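Local coordinates for protein carbonic anhydrase (Coccomyxa sp. PA, PDB 3UCJ) that probably catalyses the reversible, zinc-dependent hydration of carbon dioxide to hydrogencarbonate and is captured here with the sulfonamide inhibitor acetazolamide, at residues N16-W19 / A20-A24; W126-D129 / V130-V133; E159-V162 / F163-C166. All coordinates share one frame; numbering follows the deposited sequence.

In the fold
All three contacts are short-range, each within one helix or at its start, yet they sit in different places in the fold. Interaction 1, its centre about 29 Å from the centre of the chain, belongs to the N-terminal helix 10-26 and divides its faces between an exposed ion pair and a more buried sulfur-aromatic contact beside Phe31. Interaction 2 opens helix 128-135 beside the inhibitor pocket; its polar ends reach the third subunit. Interaction 3 is the most central, on helix 146-167 against the sheet, and uses neutral amides instead of charges. Interactions 2 and 3 touch where Val133 packs on Ala160, whereas interaction 1 stays about 27 Å from both at the nearest atoms.

Interaction 1: residues N16-W19 / A20-A24; sequences NRKW and ADECA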
ATOM      1  N   ASN A  16       8.970  -6.433 -33.303  1.00 38.25           N
ATOM      2  CA  ASN A  16       7.538  -6.639 -33.027  1.00 34.84           C
ATOM      3  C   ASN A  16       6.694  -6.798 -34.326  1.00 36.66           C
ATOM      4  O   ASN A  16       5.797  -7.652 -34.387  1.00 35.74           O
ATOM      5  CB  ASN A  16       7.049  -5.414 -32.229  1.00 33.42           C
ATOM      6  CG  ASN A  16       5.552  -5.272 -32.202  1.00 29.32           C
ATOM      7  OD1 ASN A  16       5.036  -4.255 -32.707  1.00 34.71           O
ATOM      8  ND2 ASN A  16       4.842  -6.212 -31.582  1.00 30.45           N
ATOM      9  N   ARG A  17       6.895  -5.867 -35.260  1.00 36.81           N
ATOM     10  CA  ARG A  17       6.179  -5.900 -36.552  1.00 38.11           C
ATOM     11  C   ARG A  17       6.422  -7.282 -37.261  1.00 38.45           C
ATOM     12  O   ARG A  17       5.475  -7.938 -37.680  1.00 38.36           O
ATOM     13  CB  ARG A  17       6.594  -4.750 -37.434  1.00 39.28           C
ATOM     14  CG  ARG A  17       5.569  -4.519 -38.593  1.00 40.56           C
ATOM     15  CD  ARG A  17       6.048  -3.434 -39.612  1.00 50.97           C
ATOM     16  NE  ARG A  17       5.766  -2.070 -39.130  1.00 56.03           N
ATOM     17  CZ  ARG A  17       4.559  -1.476 -39.101  1.00 59.65           C
ATOM     18  NH1 ARG A  17       3.469  -2.102 -39.563  1.00 50.17           N
ATOM     19  NH2 ARG A  17       4.448  -0.223 -38.613  1.00 58.06           N
ATOM     20  N   LYS A  18       7.674  -7.739 -37.233  1.00 39.55           N
ATOM     21  CA  LYS A  18       8.076  -9.016 -37.904  1.00 41.80           C
ATOM     22  C   LYS A  18       7.385 -10.191 -37.224  1.00 41.28           C
ATOM     23  O   LYS A  18       6.847 -11.131 -37.873  1.00 39.78           O
ATOM     24  CB  LYS A  18       9.611  -9.080 -37.914  1.00 44.01           C
ATOM     25  CG  LYS A  18      10.282 -10.319 -38.562  1.00 49.97           C
ATOM     26  CD  LYS A  18      11.688  -9.881 -39.094  1.00 56.07           C
ATOM     27  CE  LYS A  18      12.695 -11.072 -39.235  1.00 60.15           C
ATOM     28  NZ  LYS A  18      11.984 -12.400 -39.150  1.00 64.15           N
ATOM     29  N   TRP A  19       7.341 -10.127 -35.876  1.00 39.48           N
ATOM     30  CA  TRP A  19       6.576 -11.086 -35.103  1.00 37.62           C
ATOM     31  C   TRP A  19       5.081 -11.043 -35.392  1.00 36.37           C
ATOM     32  O   TRP A  19       4.486 -12.083 -35.577  1.00 36.78           O
ATOM     33  CB  TRP A  19       6.797 -10.837 -33.561  1.00 36.11           C
ATOM     34  CG  TRP A  19       5.883 -11.627 -32.686  1.00 36.59           C
ATOM     35  CD1 TRP A  19       6.006 -12.939 -32.334  1.00 35.98           C
ATOM     36  CD2 TRP A  19       4.677 -11.142 -32.034  1.00 34.71           C
ATOM     37  NE1 TRP A  19       4.957 -13.310 -31.502  1.00 37.33           N
ATOM     38  CE2 TRP A  19       4.133 -12.217 -31.309  1.00 35.34           C
ATOM     39  CE3 TRP A  19       4.029  -9.892 -31.998  1.00 34.84           C
ATOM     40  CZ2 TRP A  19       2.985 -12.094 -30.539  1.00 36.56           C
ATOM     41  CZ3 TRP A  19       2.895  -9.764 -31.221  1.00 32.29           C
ATOM     42  CH2 TRP A  19       2.391 -10.867 -30.491  1.00 36.03           C
ATOM     43  N   ALA A  20       4.444  -9.865 -35.404  1.00 37.06           N
ATOM     44  CA  ALA A  20       2.989  -9.871 -35.555  1.00 35.72           C
ATOM     45  C   ALA A  20       2.672 -10.306 -36.995  1.00 37.80           C
ATOM     46  O   ALA A  20       1.625 -10.887 -37.263  1.00 35.30           O
ATOM     47  CB  ALA A  20       2.435  -8.487 -35.358  1.00 36.28           C
ATOM     48  N   ASP A  21       3.568  -9.928 -37.894  1.00 38.80           N
ATOM     49  CA  ASP A  21       3.371 -10.314 -39.336  1.00 42.05           C
ATOM     50  C   ASP A  21       3.367 -11.839 -39.541  1.00 41.52           C
ATOM     51  O   ASP A  21       2.382 -12.417 -40.020  1.00 41.81           O
ATOM     52  CB  ASP A  21       4.387  -9.592 -40.211  1.00 41.28           C
ATOM     53  CG  ASP A  21       4.217  -9.959 -41.710  1.00 46.78           C
ATOM     54  OD1 ASP A  21       5.228 -10.327 -42.290  1.00 48.39           O
ATOM     55  OD2 ASP A  21       3.070  -9.920 -42.234  1.00 48.37           O
ATOM     56  N   GLU A  22       4.432 -12.504 -39.086  1.00 42.62           N
ATOM     57  CA  GLU A  22       4.475 -13.970 -39.070  1.00 42.06           C
ATOM     58  C   GLU A  22       3.377 -14.643 -38.328  1.00 41.67           C
ATOM     59  O   GLU A  22       2.889 -15.720 -38.748  1.00 41.02           O
ATOM     60  CB  GLU A  22       5.811 -14.477 -38.510  1.00 44.39           C
ATOM     61  CG  GLU A  22       6.946 -14.148 -39.427  1.00 51.74           C
ATOM     62  CD  GLU A  22       8.307 -14.197 -38.755  1.00 64.34           C
ATOM     63  OE1 GLU A  22       8.404 -14.780 -37.628  1.00 66.58           O
ATOM     64  OE2 GLU A  22       9.275 -13.639 -39.366  1.00 69.49           O
ATOM     65  N   CYS A  23       2.989 -14.110 -37.172  1.00 40.30           N
ATOM     66  CA  CYS A  23       1.896 -14.742 -36.428  1.00 39.56           C
ATOM     67  C   CYS A  23       0.617 -14.792 -37.229  1.00 38.98           C
ATOM     68  O   CYS A  23      -0.109 -15.806 -37.237  1.00 38.53           O
ATOM     69  CB  CYS A  23       1.593 -13.983 -35.124  1.00 40.00           C
ATOM     70  SG  CYS A  23       2.901 -14.443 -33.858  1.00 41.21           S
ATOM     71  N   ALA A  24       0.309 -13.655 -37.839  1.00 39.57           N
ATOM     72  CA  ALA A  24      -0.986 -13.487 -38.485  1.00 40.56           C
ATOM     73  C   ALA A  24      -0.968 -14.228 -39.861  1.00 42.10           C
ATOM     74  O   ALA A  24      -2.009 -14.764 -40.285  1.00 42.30           O
ATOM     75  CB  ALA A  24      -1.318 -11.980 -38.630  1.00 40.77           C
TER
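The backbone carbonyl of Asn16 receives the N-H of Ala20, with Asn16 O 2.8 Å from Ala20 N, and the same oxygen lies at the edge of the Trp19 indole, in the plane of the ring. This is regular alpha-helical i to i+4 bonding within helix 10-26, the N-terminal helix that lies against a second subunit. It continues from Asp21 N to Arg17 O, Glu22 N to Lys18 O and Cys23 N to Trp19 O, the last at 3.0 Å. On this frame the side chains form two unlike i to i+4 pairs.

Lys18 and Glu22 make a salt bridge on the exposed side. Lys18 NZ lies 3.0 Å from Glu22 OE2 and meets the syn lone pair of that oxygen. The lysine leaves the helix extended and bends only at its last torsion (chi4 14°), which turns the ammonium back to the carboxylate. Glu22 OE2 also lies against the aliphatic stem, 3.6 Å from Lys18 CG, and the two chains cross obliquely.

Trp19 and Cys23 meet on the more buried side in a sulfur-aromatic contact. The indole stands with CG anti to the backbone N (chi1 171°), and the thiol comes over one face, offset toward the rim. The other end of the indole flanks Ala20, with Trp19 CE3 4.0 Å from Ala20 CB. Phe31 of the same chain meets the tryptophan edge-to-face and also touches Cys23.

The Asn16 amide is buried against the second subunit: OD1 accepts from Val195 N of that subunit, while ND2 donates to its Leu57 O and Gly193 O. Within the helix, Cys23 SG rests 3.6 Å from the centroid of the Trp19 five-membered ring, 26° off its normal.

Interaction 2: residues W126-D129 / V130-V133; sequences WISD and VREV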
ATOM      1  N   TRP A 126       9.709  -4.311   0.410  1.00 24.50           N
ATOM      2  CA  TRP A 126       8.916  -5.294  -0.367  1.00 23.77           C
ATOM      3  C   TRP A 126       9.111  -6.727  -0.001  1.00 24.82           C
ATOM      4  O   TRP A 126       8.160  -7.532   0.073  1.00 22.82           O
ATOM      5  CB  TRP A 126       9.114  -5.007  -1.896  1.00 23.23           C
ATOM      6  CG  TRP A 126       8.310  -5.934  -2.766  1.00 27.11           C
ATOM      7  CD1 TRP A 126       8.783  -7.026  -3.440  1.00 25.79           C
ATOM      8  CD2 TRP A 126       6.858  -5.945  -2.929  1.00 20.70           C
ATOM      9  NE1 TRP A 126       7.735  -7.664  -4.058  1.00 26.42           N
ATOM     10  CE2 TRP A 126       6.550  -7.044  -3.752  1.00 24.00           C
ATOM     11  CE3 TRP A 126       5.793  -5.114  -2.462  1.00 22.60           C
ATOM     12  CZ2 TRP A 126       5.220  -7.372  -4.155  1.00 24.21           C
ATOM     13  CZ3 TRP A 126       4.426  -5.489  -2.834  1.00 26.33           C
ATOM     14  CH2 TRP A 126       4.187  -6.612  -3.692  1.00 22.84           C
ATOM     15  N   ILE A 127      10.389  -7.158   0.129  1.00 25.40           N
ATOM     16  CA  ILE A 127      10.608  -8.535   0.411  1.00 23.88           C
ATOM     17  C   ILE A 127      10.469  -8.915   1.866  1.00 23.70           C
ATOM     18  O   ILE A 127      10.779 -10.060   2.232  1.00 25.76           O
ATOM     19  CB  ILE A 127      12.100  -8.957  -0.148  1.00 21.98           C
ATOM     20  CG1 ILE A 127      13.131  -8.190   0.711  1.00 27.80           C
ATOM     21  CG2 ILE A 127      12.134  -8.655  -1.658  1.00 24.94           C
ATOM     22  CD1 ILE A 127      14.631  -8.744   0.387  1.00 30.30           C
ATOM     23  N   SER A 128       9.850  -8.067   2.700  1.00 23.98           N
ATOM     24  CA  SER A 128       9.568  -8.442   4.066  1.00 23.86           C
ATOM     25  C   SER A 128       8.773  -9.752   4.095  1.00 24.80           C
ATOM     26  O   SER A 128       8.964 -10.589   4.982  1.00 23.72           O
ATOM     27  CB  SER A 128       8.792  -7.331   4.875  1.00 24.63           C
ATOM     28  OG  SER A 128       9.537  -6.109   4.875  1.00 25.93           O
ATOM     29  N   ASP A 129       7.918  -9.986   3.069  1.00 22.75           N
ATOM     30  CA  ASP A 129       7.121 -11.202   3.139  1.00 23.90           C
ATOM     31  C   ASP A 129       8.047 -12.423   3.104  1.00 22.99           C
ATOM     32  O   ASP A 129       7.676 -13.492   3.684  1.00 26.05           O
ATOM     33  CB  ASP A 129       6.161 -11.383   1.888  1.00 24.25           C
ATOM     34  CG  ASP A 129       5.186 -10.181   1.671  1.00 31.64           C
ATOM     35  OD1 ASP A 129       4.196 -10.343   0.904  1.00 30.71           O
ATOM     36  OD2 ASP A 129       5.461  -9.034   2.058  1.00 30.08           O
ATOM     37  N   VAL A 130       9.060 -12.320   2.259  1.00 24.98           N
ATOM     38  CA  VAL A 130      10.021 -13.470   2.150  1.00 24.81           C
ATOM     39  C   VAL A 130      10.661 -13.728   3.559  1.00 25.43           C
ATOM     40  O   VAL A 130      10.717 -14.891   4.009  1.00 24.80           O
ATOM     41  CB  VAL A 130      11.079 -13.213   1.121  1.00 25.74           C
ATOM     42  CG1 VAL A 130      12.003 -14.513   1.057  1.00 25.57           C
ATOM     43  CG2 VAL A 130      10.417 -12.995  -0.278  1.00 26.02           C
ATOM     44  N   ARG A 131      11.035 -12.660   4.268  1.00 25.92           N
ATOM     45  CA  ARG A 131      11.528 -12.882   5.639  1.00 26.55           C
ATOM     46  C   ARG A 131      10.538 -13.600   6.528  1.00 27.61           C
ATOM     47  O   ARG A 131      10.943 -14.403   7.390  1.00 27.32           O
ATOM     48  CB  ARG A 131      12.043 -11.600   6.286  1.00 26.20           C
ATOM     49  CG  ARG A 131      13.354 -11.083   5.671  1.00 27.26           C
ATOM     50  CD  ARG A 131      13.935  -9.872   6.402  1.00 25.09           C
ATOM     51  NE  ARG A 131      13.172  -8.649   6.141  1.00 26.53           N
ATOM     52  CZ  ARG A 131      13.494  -7.761   5.207  1.00 27.11           C
ATOM     53  NH1 ARG A 131      14.622  -7.925   4.454  1.00 29.89           N
ATOM     54  NH2 ARG A 131      12.754  -6.681   5.065  1.00 26.83           N
ATOM     55  N   GLU A 132       9.236 -13.326   6.376  1.00 26.73           N
ATOM     56  CA  GLU A 132       8.265 -13.891   7.252  1.00 28.22           C
ATOM     57  C   GLU A 132       8.170 -15.396   6.971  1.00 27.82           C
ATOM     58  O   GLU A 132       8.037 -16.149   7.894  1.00 28.07           O
ATOM     59  CB  GLU A 132       6.884 -13.249   6.950  1.00 27.52           C
ATOM     60  CG  GLU A 132       6.744 -11.906   7.538  1.00 34.99           C
ATOM     61  CD  GLU A 132       5.243 -11.424   7.261  1.00 48.14           C
ATOM     62  OE1 GLU A 132       5.020 -10.685   6.284  1.00 43.82           O
ATOM     63  OE2 GLU A 132       4.277 -11.892   7.977  1.00 52.95           O
ATOM     64  N   VAL A 133       8.207 -15.785   5.715  1.00 25.78           N
ATOM     65  CA  VAL A 133       8.192 -17.173   5.351  1.00 27.69           C
ATOM     66  C   VAL A 133       9.448 -17.860   5.884  1.00 27.87           C
ATOM     67  O   VAL A 133       9.389 -18.860   6.486  1.00 28.86           O
ATOM     68  CB  VAL A 133       8.182 -17.349   3.848  1.00 28.51           C
ATOM     69  CG1 VAL A 133       8.257 -18.777   3.521  1.00 27.31           C
ATOM     70  CG2 VAL A 133       6.936 -16.754   3.236  1.00 26.43           C
TER
HETATM   71  O   HOH W   1       5.551  -8.430   5.175  1.00 40.71           O
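Ile127 O takes two weak backbone bonds at the start of helix 128-135: one from Val130 N at 2.8 Å, poorly angled, and one from Arg131 N at 3.3 Å. Ile127 occupies the N-cap position, joining helix 122-126 to this one, and its side chain comes within about 4 Å of the bound acetazolamide. Stronger bonds follow, from Glu132 N to Ser128 O and from Val133 N to Asp129 O.

The guanidinium of Arg131 bends back at chi3 (-73°) over the backbone N of Ser128. Its NH2 makes only a weak bond to Ser128 OG, 3.3 Å away; the better partner of the group is Asn124 OD1, which receives NH1. The serine hydroxyl is likewise bonded to Leu125 O, and Asn77 ND2 of the third subunit adds a further link. Ile127 CG1 lies 4.0 Å from Arg131 NH1, giving the planar cation an apolar neighbour.

Two carboxylates share a water. It donates to Glu132 OE1 at 2.6 Å and to Asp129 OD2 at 3.2 Å, spanning acidic oxygens 4.6 Å apart. Asp129 OD2 also forms a salt bridge with Lys78 of the third subunit. The like charges are therefore probably screened by the water, which donates to both, and by that lysine, which belongs to another chain.

Interaction 3: residues E159-V162 / F163-C166; sequences EAQV and FNVC
Gln161 OE1 accepts the side-chain N-H of Asn164, with Asn164 ND2 3.0 Å away. This i to i+3 side-chain pair sits on helix 146-167, which covers one face of the mixed sheet in this alpha/beta fold; the backbone beneath it keeps regular i to i+4 bonds, such as Asn164 N to Ala160 O at 2.9 Å.

A folded glutamine makes the pairing possible. Although Gln161 leaves the backbone pointing away from 163-166, its chain bends at chi2 (-46°) and brings its amide round to lie beside that of Asn164, the two side chains pointing the same way. Asn164 holds CG beside its own backbone N, opposite the carbonyl carbon (chi1 -74°), and its amide nitrogen reaches the glutamine. The amide planes are 61° apart. Gln161 OE1 lies close to the Asn164 amide plane, but the donor approaches from above the Gln161 carbonyl plane, away from the usual lone-pair direction. The main partner of OE1 is Val75 N, which donates to it, while NE2 donates to Asn157 OD1. A water accepts from Gln161 NE2 at 3.0 Å and, more weakly, from Asn164 ND2 at 3.1 Å. Together these bonds fix the glutamine's rotation and distinguish its oxygen from its nitrogen.

The apolar side chains carry the helix onto the sheet: between them, Val162, Val165 and Cys166 pack on strands 97-103, 182-189 and 194-202. Phe163 leads its ring away from the preceding turn, although Phe163 CB remains 3.4 Å from Ala160 O. Beyond the helix it touches Ala214. One turn on from Val162, Cys166 meets it along the helix through Val162 CG1 and Cys166 SG, 4.2 Å apart.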
ATOM      1  N   GLU A 159       5.093 -22.346  -1.680  1.00 30.29           N
ATOM      2  CA  GLU A 159       4.048 -22.881  -0.841  1.00 31.39           C
ATOM      3  C   GLU A 159       3.301 -21.820  -0.075  1.00 29.99           C
ATOM      4  O   GLU A 159       2.073 -21.907   0.094  1.00 28.99           O
ATOM      5  CB  GLU A 159       4.573 -23.977   0.160  1.00 31.64           C
ATOM      6  CG  GLU A 159       3.317 -24.533   0.898  1.00 44.01           C
ATOM      7  CD  GLU A 159       3.509 -25.797   1.750  1.00 51.90           C
ATOM      8  OE1 GLU A 159       4.671 -26.305   1.809  1.00 55.04           O
ATOM      9  OE2 GLU A 159       2.496 -26.197   2.392  1.00 46.29           O
ATOM     10  N   ALA A 160       4.018 -20.834   0.486  1.00 27.46           N
ATOM     11  CA  ALA A 160       3.345 -19.824   1.275  1.00 27.28           C
ATOM     12  C   ALA A 160       2.445 -18.983   0.356  1.00 26.15           C
ATOM     13  O   ALA A 160       1.376 -18.571   0.802  1.00 27.66           O
ATOM     14  CB  ALA A 160       4.418 -18.888   1.885  1.00 27.78           C
ATOM     15  N   GLN A 161       2.894 -18.715  -0.881  1.00 27.71           N
ATOM     16  CA  GLN A 161       2.124 -17.809  -1.751  1.00 28.97           C
ATOM     17  C   GLN A 161       0.910 -18.587  -2.261  1.00 28.29           C
ATOM     18  O   GLN A 161      -0.174 -18.010  -2.414  1.00 27.85           O
ATOM     19  CB  GLN A 161       2.952 -17.177  -2.894  1.00 28.28           C
ATOM     20  CG  GLN A 161       4.189 -16.392  -2.374  1.00 28.32           C
ATOM     21  CD  GLN A 161       3.891 -15.441  -1.170  1.00 32.21           C
ATOM     22  OE1 GLN A 161       2.819 -14.784  -1.124  1.00 28.04           O
ATOM     23  NE2 GLN A 161       4.858 -15.384  -0.151  1.00 24.60           N
ATOM     24  N   VAL A 162       1.047 -19.896  -2.408  1.00 27.76           N
ATOM     25  CA  VAL A 162      -0.167 -20.704  -2.712  1.00 27.14           C
ATOM     26  C   VAL A 162      -1.146 -20.628  -1.608  1.00 27.26           C
ATOM     27  O   VAL A 162      -2.392 -20.427  -1.854  1.00 27.92           O
ATOM     28  CB  VAL A 162       0.192 -22.201  -3.046  1.00 28.79           C
ATOM     29  CG1 VAL A 162      -1.079 -23.098  -2.978  1.00 29.98           C
ATOM     30  CG2 VAL A 162       0.857 -22.228  -4.379  1.00 28.67           C
ATOM     31  N   PHE A 163      -0.674 -20.736  -0.357  1.00 26.76           N
ATOM     32  CA  PHE A 163      -1.603 -20.591   0.768  1.00 28.25           C
ATOM     33  C   PHE A 163      -2.261 -19.200   0.771  1.00 27.40           C
ATOM     34  O   PHE A 163      -3.509 -19.036   0.999  1.00 26.40           O
ATOM     35  CB  PHE A 163      -0.828 -20.803   2.133  1.00 29.09           C
ATOM     36  CG  PHE A 163      -1.719 -20.720   3.343  1.00 28.68           C
ATOM     37  CD1 PHE A 163      -2.189 -21.913   3.924  1.00 29.51           C
ATOM     38  CD2 PHE A 163      -2.033 -19.500   3.957  1.00 29.36           C
ATOM     39  CE1 PHE A 163      -2.987 -21.908   5.054  1.00 25.41           C
ATOM     40  CE2 PHE A 163      -2.892 -19.450   5.140  1.00 30.65           C
ATOM     41  CZ  PHE A 163      -3.384 -20.673   5.675  1.00 30.24           C
ATOM     42  N   ASN A 164      -1.441 -18.178   0.503  1.00 26.73           N
ATOM     43  CA  ASN A 164      -2.031 -16.821   0.512  1.00 25.88           C
ATOM     44  C   ASN A 164      -3.133 -16.658  -0.568  1.00 25.00           C
ATOM     45  O   ASN A 164      -4.134 -16.006  -0.318  1.00 25.57           O
ATOM     46  CB  ASN A 164      -0.923 -15.764   0.276  1.00 24.07           C
ATOM     47  CG  ASN A 164      -0.053 -15.618   1.546  1.00 25.90           C
ATOM     48  OD1 ASN A 164      -0.508 -16.018   2.608  1.00 27.99           O
ATOM     49  ND2 ASN A 164       1.220 -15.219   1.410  1.00 26.53           N
ATOM     50  N   VAL A 165      -2.911 -17.243  -1.731  1.00 25.80           N
ATOM     51  CA  VAL A 165      -3.921 -17.150  -2.819  1.00 26.98           C
ATOM     52  C   VAL A 165      -5.182 -17.929  -2.296  1.00 26.82           C
ATOM     53  O   VAL A 165      -6.324 -17.399  -2.335  1.00 27.14           O
ATOM     54  CB  VAL A 165      -3.387 -17.738  -4.108  1.00 26.83           C
ATOM     55  CG1 VAL A 165      -4.557 -18.036  -5.193  1.00 26.89           C
ATOM     56  CG2 VAL A 165      -2.299 -16.824  -4.778  1.00 28.57           C
ATOM     57  N   CYS A 166      -5.010 -19.156  -1.782  1.00 28.57           N
ATOM     58  CA  CYS A 166      -6.153 -19.887  -1.258  1.00 27.85           C
ATOM     59  C   CYS A 166      -6.906 -19.203  -0.120  1.00 29.99           C
ATOM     60  O   CYS A 166      -8.164 -19.283  -0.041  1.00 29.43           O
ATOM     61  CB  CYS A 166      -5.791 -21.327  -0.811  1.00 29.68           C
ATOM     62  SG  CYS A 166      -5.156 -22.288  -2.168  1.00 31.37           S
TER
HETATM   63  O   HOH W   2       3.939 -14.071   2.373  1.00 34.15           O